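Local coordinates for protein T cell receptor gamma chain (Monodelphis domestica, PDB 7L15) that pairs with the mu chain to form the marsupial gamma mu T cell receptor and probably takes part in antigen recognition, at residues 36-41 against 103-108; 71-76 against 81-86; 121-126 against 180-185; 127-132 against 201-206. All blocks are in the same frame, centred on the assembly; numbering follows the deposited sequence.

Contact 1. Residues 36-41 against 103-108; sequences HWYRSQ and RVKVFG
Tyr38 and His36 meet Lys105 and Phe107 in a buried side-chain contact of the V domain. The strands 34-40 and 104-116 belong to one sheet but are not neighbours in it. Strand 93-101 runs between them, so the short segments stay 9.5 Å apart at their axes and meet only through side chains. Lys105 reaches across that strand. Its NZ donates a hydrogen bond of 2.7 Å to Tyr38 OH, arriving at the edge of the phenol ring and in its plane. CG of Lys105 stands opposite the backbone N (chi1 -154°), and a bend at chi2 steers the chain toward His36. CE then lies over the imidazole face, 3.8 Å from the ring centroid, in a CH-pi contact. NZ sits above the same ring toward its rim. His36 ND1 has its own hydrogen bond to Arg48. Phe107 brings CE2 over one face of Tyr38, 3.6 Å from Tyr38 CD1. The two ring planes are 52° apart, which makes the pair oblique. Tyr38 OH also hydrogen-bonds Leu118 N of the mu chain, and Phe107 packs on Pro59 of that chain. The phenol oxygen is thus gripped from both chains. The cluster belongs to the face through which paired immunoglobulin V domains associate, with Phe107 and Gly108 opening the FGxG motif of the J-encoded strand.

Contact 2. Residues 71-76 against 81-86; sequences RAYKGK and RLIVSD
Arg71 and Tyr73 pair with Ile83 and Arg81 along an antiparallel hairpin at the edge of a V-domain sheet. The backbone is the tight part. Arg71 with Ile83 and Tyr73 with Arg81 are hydrogen-bonded pairs, each joined by two N-H to O bonds. The straightest runs from Ile83 N to Arg71 O, 2.9 Å long with an angle of 174° at the hydrogen. Between them Ala72 and Leu82 form a non-hydrogen-bonded pair with CA atoms 4.5 Å apart. Ala72 CA also makes a C-H to O contact of 3.2 Å with Arg81 O. Ala72 and Leu82 put their side chains on the buried face, where both pack on Leu50 of the facing sheet. The other face, bearing Arg71, Tyr73, Arg81 and Ile83, is looser and partly open to solvent. Tyr73 CG sits between the backbone N and the carbonyl carbon (chi1 75°), which swings the ring over toward the partner strand. Its CE1 then lies 3.6 Å from Arg81 CB and 3.7 Å from Ile83 CD1. Arg81 runs beside the phenol in the same direction, and its CD comes within 3.6 Å of Tyr73 OH. The ring and guanidinium planes are 49° apart. On this face the fit between the strands is carried by aliphatic and aromatic carbon. The main chain supplies the directional bonds, while Arg71 is exposed and Arg81 partly so.

Contact 3. Residues 121-126 against 180-185; sequences KKKPPK and GGNSYS
Lys123 meets Asn182 in a small surface contact between the loop joining strands 104-116 and 126-130 and a hairpin turn. The polar approaches come first. Lys123 NZ lies 3.1 Å from Asn182 O and 3.5 Å from Asn182 OD1, so the ammonium group faces both the main-chain and the side-chain oxygen of one residue. Both oxygens would probably favour the positive charge. A long, weak ion pair to Asp151 draws on the same nitrogen. Asp151 also accepts a hydrogen bond from Ser183 OG, so one carboxylate serves both sides of the contact. Two further contacts each set a carbon against a polar atom. Lys123 CE comes to 3.0 Å from Asn182 O, and Lys123 NZ passes 4.2 Å from Ser183 CB. The lysine chain bends at chi3 (-62°), which turns its end onto the turn. Asn182 CG stands between its backbone N and carbonyl carbon (chi1 59°), leaving OD1 on the lysine side. Backbone bonds shape the receiving surface. Gly180 and Ser183 exchange two of them, with Ser183 N to Gly180 O at 3.1 Å, and Gly181 has a positive phi of 58°. Lys123 itself is tied by its main chain to Phe153, next to strand 142-152. The receiving element is a type II' beta turn closing a two-residue beta hairpin, here the link between strands 173-180 and 183-193 of the immunoglobulin C domain.

Contact 4. Residues 127-132 against 201-206; sequences PIFFLP and LTYFYQ
The strands bearing Phe129 and Tyr203 lie in different sheets of the C domain, and their nearest CA atoms, those of Pro127 and Tyr205, are 9.5 Å apart. Side chains fill the gap. Phe129 points an edge at the face of Tyr203 in an offset edge-to-face pair. The centroids are 5.4 Å apart and the planes are nearly perpendicular, at 88°. Phe129 CE1 makes the nearest approach, 3.7 Å from Tyr203 CD2, and CZ touches the same atom at 3.8 Å. Tyr203 CG is anti to the backbone N (chi1 170°), and from there the ring reaches between the sheets to present its face. The second pair is looser. The side chains of Tyr205 and Pro127 cross at about a right angle, and Tyr205 OH lies 3.9 Å from both CG and CD of the proline. This phenol oxygen therefore meets carbon across the contact. The two sheets of a beta sandwich pack here, buried at the tyrosines and partly exposed at Pro127 and Phe129. Tyr203 has a further edge-to-face partner in Trp161 and touches Cys147 and Leu149 of strand 142-152. Phe217 meets Phe129, Pro127 and Tyr205. Strand 126-130 is an edge strand, whereas 201-206 lies between 158-163 and 215-219.

Contacts 1 and 2 lie in the V domain, and contacts 3 and 4 belong to the C-domain half. Contact 2 falls within the chain span between the two segments of contact 1. Their centres are 16 Å apart, and Trp37 CE2 touches Leu82 CB at 3.6 Å, joining the two V sheets. Contacts 3 and 4 follow later, and their segments alternate along the chain. Their centres are 18 Å apart, and Pro125 CG packs on Tyr205 CE2 at 3.8 Å. Contacts 1 and 4 have centres about 32 Å apart, on opposite sides of the chain's centre. The pairs thus lie in two separate sandwiches. Contact 1 hydrogen-bonds the mu chain, and contact 4 packs on it.

Contact 1. Residues 36-41 against 103-108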
# COMPACT_ATOMS: atom_id res chain seq x y z
N HIS B 36 -8.44 -15.73 -11.11
CA HIS B 36 -7.14 -16.26 -10.72
C HIS B 36 -6.80 -15.80 -9.31
O HIS B 36 -7.11 -14.67 -8.93
CB HIS B 36 -6.04 -15.79 -11.68
CG HIS B 36 -6.35 -16.05 -13.12
ND1 HIS B 36 -5.72 -17.04 -13.84
CD2 HIS B 36 -7.20 -15.44 -13.97
CE1 HIS B 36 -6.19 -17.04 -15.08
NE2 HIS B 36 -7.08 -16.07 -15.19
N TRP B 37 -6.15 -16.67 -8.54
CA TRP B 37 -5.78 -16.39 -7.15
C TRP B 37 -4.28 -16.51 -7.00
O TRP B 37 -3.73 -17.61 -7.11
CB TRP B 37 -6.49 -17.32 -6.17
CG TRP B 37 -7.91 -16.92 -5.91
CD1 TRP B 37 -9.03 -17.42 -6.51
CD2 TRP B 37 -8.36 -15.91 -5.01
NE1 TRP B 37 -10.15 -16.79 -6.02
CE2 TRP B 37 -9.77 -15.86 -5.09
CE3 TRP B 37 -7.72 -15.05 -4.11
CZ2 TRP B 37 -10.54 -14.98 -4.33
CZ3 TRP B 37 -8.49 -14.17 -3.36
CH2 TRP B 37 -9.88 -14.15 -3.48
N TYR B 38 -3.62 -15.38 -6.73
CA TYR B 38 -2.18 -15.30 -6.54
C TYR B 38 -1.88 -15.06 -5.06
O TYR B 38 -2.70 -14.52 -4.32
CB TYR B 38 -1.56 -14.15 -7.37
CG TYR B 38 -1.49 -14.43 -8.88
CD1 TYR B 38 -2.61 -14.30 -9.68
CD2 TYR B 38 -0.30 -14.79 -9.47
CE1 TYR B 38 -2.54 -14.55 -11.05
CE2 TYR B 38 -0.22 -15.03 -10.83
CZ TYR B 38 -1.34 -14.92 -11.61
OH TYR B 38 -1.25 -15.16 -12.97
N ARG B 39 -0.70 -15.49 -4.64
CA ARG B 39 -0.23 -15.28 -3.28
C ARG B 39 1.12 -14.61 -3.31
O ARG B 39 1.99 -14.96 -4.11
CB ARG B 39 -0.13 -16.59 -2.49
CG ARG B 39 0.47 -16.39 -1.09
CD ARG B 39 0.37 -17.64 -0.24
NE ARG B 39 1.12 -18.74 -0.84
CZ ARG B 39 1.09 -19.99 -0.40
NH1 ARG B 39 0.35 -20.32 0.66
NH2 ARG B 39 1.82 -20.90 -1.01
N SER B 40 1.31 -13.68 -2.39
CA SER B 40 2.56 -12.96 -2.23
C SER B 40 3.07 -13.13 -0.81
O SER B 40 2.34 -12.86 0.15
CB SER B 40 2.33 -11.49 -2.55
OG SER B 40 3.43 -10.73 -2.12
N GLN B 41 4.33 -13.55 -0.67
CA GLN B 41 4.97 -13.66 0.64
C GLN B 41 6.32 -12.98 0.58
O GLN B 41 7.02 -13.04 -0.43
CB GLN B 41 5.13 -15.14 1.10
CG GLN B 41 3.81 -15.94 1.23
CD GLN B 41 4.02 -17.44 1.53
OE1 GLN B 41 4.88 -18.11 0.94
NE2 GLN B 41 3.24 -17.95 2.47
N ARG B 103 -4.26 -8.62 -23.20
CA ARG B 103 -2.90 -8.97 -22.85
C ARG B 103 -2.51 -8.46 -21.47
O ARG B 103 -1.35 -8.60 -21.08
CB ARG B 103 -1.92 -8.45 -23.91
CG ARG B 103 -2.15 -7.00 -24.33
CD ARG B 103 -1.16 -6.03 -23.69
NE ARG B 103 0.19 -6.14 -24.25
CZ ARG B 103 1.20 -6.79 -23.67
NH1 ARG B 103 2.39 -6.83 -24.26
NH2 ARG B 103 1.02 -7.41 -22.51
N VAL B 104 -3.45 -7.88 -20.72
CA VAL B 104 -3.18 -7.24 -19.44
C VAL B 104 -3.92 -8.00 -18.35
O VAL B 104 -5.11 -8.29 -18.50
CB VAL B 104 -3.60 -5.76 -19.45
CG1 VAL B 104 -3.78 -5.23 -18.00
CG2 VAL B 104 -2.58 -4.94 -20.20
N LYS B 105 -3.23 -8.30 -17.26
CA LYS B 105 -3.85 -8.93 -16.10
C LYS B 105 -4.11 -7.88 -15.04
O LYS B 105 -3.21 -7.11 -14.68
CB LYS B 105 -2.98 -10.06 -15.54
CG LYS B 105 -3.78 -11.13 -14.80
CD LYS B 105 -3.30 -12.52 -15.18
CE LYS B 105 -3.92 -13.57 -14.27
NZ LYS B 105 -3.42 -14.95 -14.58
N VAL B 106 -5.35 -7.83 -14.54
CA VAL B 106 -5.79 -6.88 -13.53
C VAL B 106 -5.98 -7.62 -12.21
O VAL B 106 -6.58 -8.70 -12.17
CB VAL B 106 -7.09 -6.17 -13.94
CG1 VAL B 106 -7.39 -5.05 -12.98
CG2 VAL B 106 -7.00 -5.65 -15.37
N PHE B 107 -5.50 -7.01 -11.13
CA PHE B 107 -5.42 -7.64 -9.82
C PHE B 107 -6.25 -6.86 -8.81
O PHE B 107 -6.27 -5.63 -8.81
CB PHE B 107 -3.98 -7.68 -9.29
CG PHE B 107 -3.11 -8.71 -9.94
CD1 PHE B 107 -2.69 -8.57 -11.25
CD2 PHE B 107 -2.69 -9.83 -9.22
CE1 PHE B 107 -1.88 -9.52 -11.84
CE2 PHE B 107 -1.88 -10.78 -9.79
CZ PHE B 107 -1.47 -10.63 -11.12
N GLY B 108 -6.90 -7.60 -7.92
CA GLY B 108 -7.45 -6.99 -6.73
C GLY B 108 -6.36 -6.44 -5.83
O GLY B 108 -5.16 -6.71 -5.97

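Contact 2. Residues 71-76 against 81-86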
# COMPACT_ATOMS: atom_id res chain seq x y z
N ARG B 71 -9.24 -23.97 -2.59
CA ARG B 71 -10.39 -24.31 -3.42
C ARG B 71 -11.22 -23.05 -3.59
O ARG B 71 -11.55 -22.39 -2.60
CB ARG B 71 -11.21 -25.43 -2.76
CG ARG B 71 -12.29 -26.06 -3.63
CD ARG B 71 -13.16 -27.04 -2.83
NE ARG B 71 -14.02 -26.34 -1.87
CZ ARG B 71 -15.18 -25.76 -2.20
NH1 ARG B 71 -15.89 -25.14 -1.26
NH2 ARG B 71 -15.61 -25.80 -3.45
N ALA B 72 -11.54 -22.71 -4.84
CA ALA B 72 -12.43 -21.59 -5.12
C ALA B 72 -13.83 -22.08 -5.46
O ALA B 72 -14.00 -23.11 -6.11
CB ALA B 72 -11.89 -20.75 -6.28
N TYR B 73 -14.84 -21.32 -5.04
CA TYR B 73 -16.23 -21.63 -5.35
C TYR B 73 -17.00 -20.32 -5.53
O TYR B 73 -16.42 -19.23 -5.46
CB TYR B 73 -16.82 -22.54 -4.26
CG TYR B 73 -17.15 -21.87 -2.95
CD1 TYR B 73 -16.15 -21.35 -2.13
CD2 TYR B 73 -18.47 -21.78 -2.51
CE1 TYR B 73 -16.47 -20.73 -0.92
CE2 TYR B 73 -18.79 -21.17 -1.31
CZ TYR B 73 -17.79 -20.65 -0.52
OH TYR B 73 -18.12 -20.05 0.67
N LYS B 74 -18.30 -20.43 -5.81
CA LYS B 74 -19.15 -19.28 -6.07
C LYS B 74 -19.78 -18.75 -4.78
O LYS B 74 -20.00 -19.49 -3.82
CB LYS B 74 -20.26 -19.64 -7.07
N GLY B 75 -20.10 -17.45 -4.77
CA GLY B 75 -20.70 -16.82 -3.61
C GLY B 75 -21.81 -15.87 -4.01
O GLY B 75 -22.10 -15.67 -5.19
N LYS B 76 -22.44 -15.28 -2.99
CA LYS B 76 -23.55 -14.36 -3.21
C LYS B 76 -23.10 -13.17 -4.05
O LYS B 76 -22.01 -12.63 -3.86
CB LYS B 76 -24.12 -13.88 -1.88
N ARG B 81 -14.93 -16.84 -4.16
CA ARG B 81 -14.37 -16.98 -2.83
C ARG B 81 -13.29 -18.05 -2.83
O ARG B 81 -13.44 -19.10 -3.46
CB ARG B 81 -15.46 -17.35 -1.79
CG ARG B 81 -16.48 -16.23 -1.52
CD ARG B 81 -17.51 -16.65 -0.47
NE ARG B 81 -16.99 -16.57 0.90
CZ ARG B 81 -17.41 -15.70 1.82
NH1 ARG B 81 -16.87 -15.70 3.03
NH2 ARG B 81 -18.35 -14.82 1.52
N LEU B 82 -12.19 -17.78 -2.13
CA LEU B 82 -11.09 -18.73 -1.96
C LEU B 82 -11.08 -19.23 -0.52
O LEU B 82 -11.01 -18.42 0.42
CB LEU B 82 -9.75 -18.07 -2.31
CG LEU B 82 -8.48 -18.86 -1.97
CD1 LEU B 82 -8.34 -20.07 -2.88
CD2 LEU B 82 -7.23 -17.98 -2.03
N ILE B 83 -11.12 -20.54 -0.35
CA ILE B 83 -11.02 -21.15 0.97
C ILE B 83 -9.66 -21.79 1.11
O ILE B 83 -9.24 -22.58 0.25
CB ILE B 83 -12.13 -22.18 1.21
CG1 ILE B 83 -13.49 -21.49 1.27
CG2 ILE B 83 -11.86 -22.94 2.52
CD1 ILE B 83 -14.59 -22.35 1.89
N VAL B 84 -8.96 -21.44 2.19
CA VAL B 84 -7.66 -22.01 2.52
C VAL B 84 -7.84 -22.81 3.80
O VAL B 84 -8.15 -22.24 4.85
CB VAL B 84 -6.59 -20.91 2.67
CG1 VAL B 84 -5.21 -21.52 2.87
CG2 VAL B 84 -6.60 -20.04 1.45
N SER B 85 -7.70 -24.12 3.70
CA SER B 85 -7.99 -25.01 4.82
C SER B 85 -6.73 -25.26 5.64
O SER B 85 -5.60 -25.01 5.20
CB SER B 85 -8.56 -26.34 4.33
OG SER B 85 -9.62 -26.15 3.42
N ASP B 86 -6.95 -25.78 6.85
CA ASP B 86 -5.91 -26.30 7.74
C ASP B 86 -4.72 -25.35 7.79
O ASP B 86 -3.58 -25.70 7.50
CB ASP B 86 -5.48 -27.71 7.31
CG ASP B 86 -4.48 -28.34 8.28
OD1 ASP B 86 -4.79 -28.42 9.49
OD2 ASP B 86 -3.38 -28.75 7.85

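Contact 3. Residues 121-126 against 180-185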
# COMPACT_ATOMS: atom_id res chain seq x y z
N LYS B 121 -6.72 -11.39 20.17
CA LYS B 121 -8.07 -10.84 20.11
C LYS B 121 -8.03 -9.65 19.16
O LYS B 121 -7.13 -8.82 19.25
CB LYS B 121 -8.57 -10.42 21.49
CG LYS B 121 -9.83 -11.15 21.99
CD LYS B 121 -10.17 -10.80 23.44
CE LYS B 121 -9.44 -11.70 24.44
NZ LYS B 121 -9.70 -11.31 25.86
N LYS B 122 -8.99 -9.59 18.24
CA LYS B 122 -9.09 -8.45 17.36
C LYS B 122 -9.54 -7.23 18.15
O LYS B 122 -10.32 -7.33 19.10
CB LYS B 122 -10.07 -8.72 16.21
CG LYS B 122 -9.75 -9.97 15.38
CD LYS B 122 -10.62 -10.11 14.11
CE LYS B 122 -12.11 -10.16 14.40
NZ LYS B 122 -12.59 -11.47 14.94
N LYS B 123 -9.03 -6.06 17.76
CA LYS B 123 -9.35 -4.82 18.46
C LYS B 123 -9.51 -3.75 17.40
O LYS B 123 -8.63 -3.59 16.53
CB LYS B 123 -8.27 -4.41 19.47
CG LYS B 123 -7.88 -5.49 20.45
CD LYS B 123 -7.26 -4.92 21.72
CE LYS B 123 -5.99 -4.17 21.44
NZ LYS B 123 -5.17 -4.11 22.67
N PRO B 124 -10.60 -2.98 17.45
CA PRO B 124 -10.86 -2.00 16.39
C PRO B 124 -10.09 -0.71 16.65
O PRO B 124 -9.80 -0.37 17.80
CB PRO B 124 -12.37 -1.77 16.49
CG PRO B 124 -12.65 -1.95 17.95
CD PRO B 124 -11.65 -2.98 18.48
N PRO B 125 -9.77 0.04 15.60
CA PRO B 125 -9.14 1.35 15.80
C PRO B 125 -10.01 2.25 16.68
O PRO B 125 -11.24 2.27 16.57
CB PRO B 125 -9.01 1.91 14.38
CG PRO B 125 -9.09 0.69 13.48
CD PRO B 125 -10.02 -0.24 14.17
N LYS B 126 -9.34 3.01 17.56
CA LYS B 126 -9.97 4.11 18.28
C LYS B 126 -9.51 5.43 17.65
O LYS B 126 -8.36 5.85 17.85
CB LYS B 126 -9.59 4.06 19.77
N GLY B 180 3.29 -3.09 18.43
CA GLY B 180 3.75 -4.45 18.59
C GLY B 180 2.78 -5.18 19.49
O GLY B 180 1.82 -4.59 20.02
N GLY B 181 3.03 -6.46 19.66
CA GLY B 181 2.17 -7.25 20.51
C GLY B 181 0.75 -7.18 20.01
O GLY B 181 0.45 -7.52 18.86
N ASN B 182 -0.16 -6.71 20.87
CA ASN B 182 -1.58 -6.68 20.51
C ASN B 182 -2.10 -5.26 20.33
O ASN B 182 -3.31 -5.05 20.41
CB ASN B 182 -2.41 -7.42 21.56
CG ASN B 182 -2.28 -6.83 22.96
OD1 ASN B 182 -2.02 -5.63 23.14
ND2 ASN B 182 -2.46 -7.68 23.96
N SER B 183 -1.23 -4.29 20.07
CA SER B 183 -1.70 -2.91 19.96
C SER B 183 -0.87 -2.15 18.94
O SER B 183 0.32 -1.89 19.17
CB SER B 183 -1.65 -2.23 21.33
OG SER B 183 -2.10 -0.89 21.23
N TYR B 184 -1.48 -1.79 17.81
CA TYR B 184 -0.84 -0.98 16.80
C TYR B 184 -1.61 0.31 16.59
O TYR B 184 -2.78 0.42 16.93
CB TYR B 184 -0.72 -1.74 15.47
CG TYR B 184 0.17 -2.96 15.53
CD1 TYR B 184 -0.33 -4.18 15.97
CD2 TYR B 184 1.50 -2.90 15.12
CE1 TYR B 184 0.49 -5.31 16.03
CE2 TYR B 184 2.31 -4.01 15.17
CZ TYR B 184 1.81 -5.22 15.62
OH TYR B 184 2.65 -6.31 15.67
N SER B 185 -0.94 1.30 15.98
CA SER B 185 -1.58 2.57 15.69
C SER B 185 -1.03 3.14 14.39
O SER B 185 0.01 2.72 13.89
CB SER B 185 -1.39 3.55 16.85
OG SER B 185 -0.03 3.86 16.98

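Contact 4. Residues 127-132 against 201-206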
# COMPACT_ATOMS: atom_id res chain seq x y z
N PRO B 127 -10.35 6.11 16.87
CA PRO B 127 -9.91 7.31 16.17
C PRO B 127 -9.88 8.54 17.07
O PRO B 127 -10.70 8.71 17.97
CB PRO B 127 -10.94 7.47 15.06
CG PRO B 127 -12.13 6.79 15.54
CD PRO B 127 -11.71 5.70 16.47
N ILE B 128 -8.88 9.39 16.83
CA ILE B 128 -8.73 10.68 17.50
C ILE B 128 -8.43 11.72 16.43
O ILE B 128 -7.45 11.58 15.69
CB ILE B 128 -7.62 10.68 18.56
CG1 ILE B 128 -7.92 9.65 19.65
CG2 ILE B 128 -7.49 12.06 19.20
CD1 ILE B 128 -6.88 9.66 20.76
N PHE B 129 -9.25 12.76 16.36
CA PHE B 129 -9.16 13.78 15.33
C PHE B 129 -8.61 15.07 15.89
O PHE B 129 -8.97 15.49 17.00
CB PHE B 129 -10.54 14.07 14.71
CG PHE B 129 -11.11 12.92 13.93
CD1 PHE B 129 -10.80 12.77 12.59
CD2 PHE B 129 -11.96 12.01 14.53
CE1 PHE B 129 -11.33 11.71 11.87
CE2 PHE B 129 -12.50 10.96 13.81
CZ PHE B 129 -12.19 10.80 12.49
N PHE B 130 -7.73 15.71 15.13
CA PHE B 130 -7.22 17.04 15.43
C PHE B 130 -7.56 17.94 14.24
O PHE B 130 -7.33 17.56 13.09
CB PHE B 130 -5.70 17.04 15.67
CG PHE B 130 -5.22 16.04 16.69
CD1 PHE B 130 -4.93 14.74 16.33
CD2 PHE B 130 -5.02 16.42 18.01
CE1 PHE B 130 -4.46 13.82 17.26
CE2 PHE B 130 -4.56 15.50 18.94
CZ PHE B 130 -4.28 14.20 18.56
N LEU B 131 -8.08 19.11 14.51
CA LEU B 131 -8.53 19.94 13.42
C LEU B 131 -7.59 21.11 13.18
O LEU B 131 -6.79 21.45 14.06
CB LEU B 131 -9.95 20.45 13.71
CG LEU B 131 -10.95 19.28 13.68
CD1 LEU B 131 -11.37 18.91 15.09
CD2 LEU B 131 -12.16 19.60 12.85
N PRO B 132 -7.63 21.73 12.00
CA PRO B 132 -6.72 22.85 11.72
C PRO B 132 -6.78 23.89 12.82
O PRO B 132 -7.84 24.19 13.35
CB PRO B 132 -7.25 23.41 10.39
CG PRO B 132 -7.88 22.23 9.72
CD PRO B 132 -8.48 21.40 10.83
N LEU B 201 -15.53 17.42 4.16
CA LEU B 201 -14.64 16.28 3.95
C LEU B 201 -15.24 15.04 4.60
O LEU B 201 -15.98 15.13 5.58
CB LEU B 201 -13.27 16.56 4.56
CG LEU B 201 -12.56 17.80 4.03
CD1 LEU B 201 -11.19 17.89 4.66
CD2 LEU B 201 -12.46 17.77 2.51
N THR B 202 -14.89 13.87 4.06
CA THR B 202 -15.21 12.61 4.71
C THR B 202 -13.94 11.79 4.90
O THR B 202 -13.09 11.71 4.00
CB THR B 202 -16.27 11.83 3.94
OG1 THR B 202 -17.44 12.64 3.77
CG2 THR B 202 -16.67 10.60 4.72
N TYR B 203 -13.80 11.21 6.08
CA TYR B 203 -12.68 10.36 6.44
C TYR B 203 -13.18 8.93 6.62
O TYR B 203 -14.18 8.70 7.31
CB TYR B 203 -12.02 10.86 7.73
CG TYR B 203 -10.98 9.92 8.32
CD1 TYR B 203 -9.66 9.94 7.87
CD2 TYR B 203 -11.33 9.00 9.30
CE1 TYR B 203 -8.71 9.07 8.41
CE2 TYR B 203 -10.39 8.11 9.84
CZ TYR B 203 -9.09 8.16 9.39
OH TYR B 203 -8.17 7.30 9.94
N PHE B 204 -12.48 7.98 6.00
CA PHE B 204 -12.87 6.57 6.02
C PHE B 204 -11.74 5.70 6.57
O PHE B 204 -10.57 5.95 6.30
CB PHE B 204 -13.16 6.03 4.63
CG PHE B 204 -14.23 6.76 3.90
CD1 PHE B 204 -13.91 7.80 3.05
CD2 PHE B 204 -15.55 6.38 4.03
CE1 PHE B 204 -14.91 8.46 2.35
CE2 PHE B 204 -16.55 7.04 3.33
CZ PHE B 204 -16.23 8.07 2.49
N TYR B 205 -12.11 4.62 7.26
CA TYR B 205 -11.13 3.57 7.52
C TYR B 205 -11.79 2.19 7.50
O TYR B 205 -12.98 2.04 7.79
CB TYR B 205 -10.37 3.80 8.85
CG TYR B 205 -11.19 3.77 10.11
CD1 TYR B 205 -11.82 4.91 10.58
CD2 TYR B 205 -11.30 2.60 10.87
CE1 TYR B 205 -12.56 4.88 11.76
CE2 TYR B 205 -12.02 2.56 12.03
CZ TYR B 205 -12.66 3.70 12.47
OH TYR B 205 -13.38 3.62 13.64
N GLN B 206 -10.99 1.19 7.14
CA GLN B 206 -11.39 -0.21 7.15
C GLN B 206 -10.44 -0.99 8.05
O GLN B 206 -9.24 -0.70 8.13
CB GLN B 206 -11.37 -0.83 5.75
CG GLN B 206 -12.39 -0.26 4.79
CD GLN B 206 -12.12 -0.67 3.36
OE1 GLN B 206 -11.83 -1.83 3.09
NE2 GLN B 206 -12.18 0.28 2.44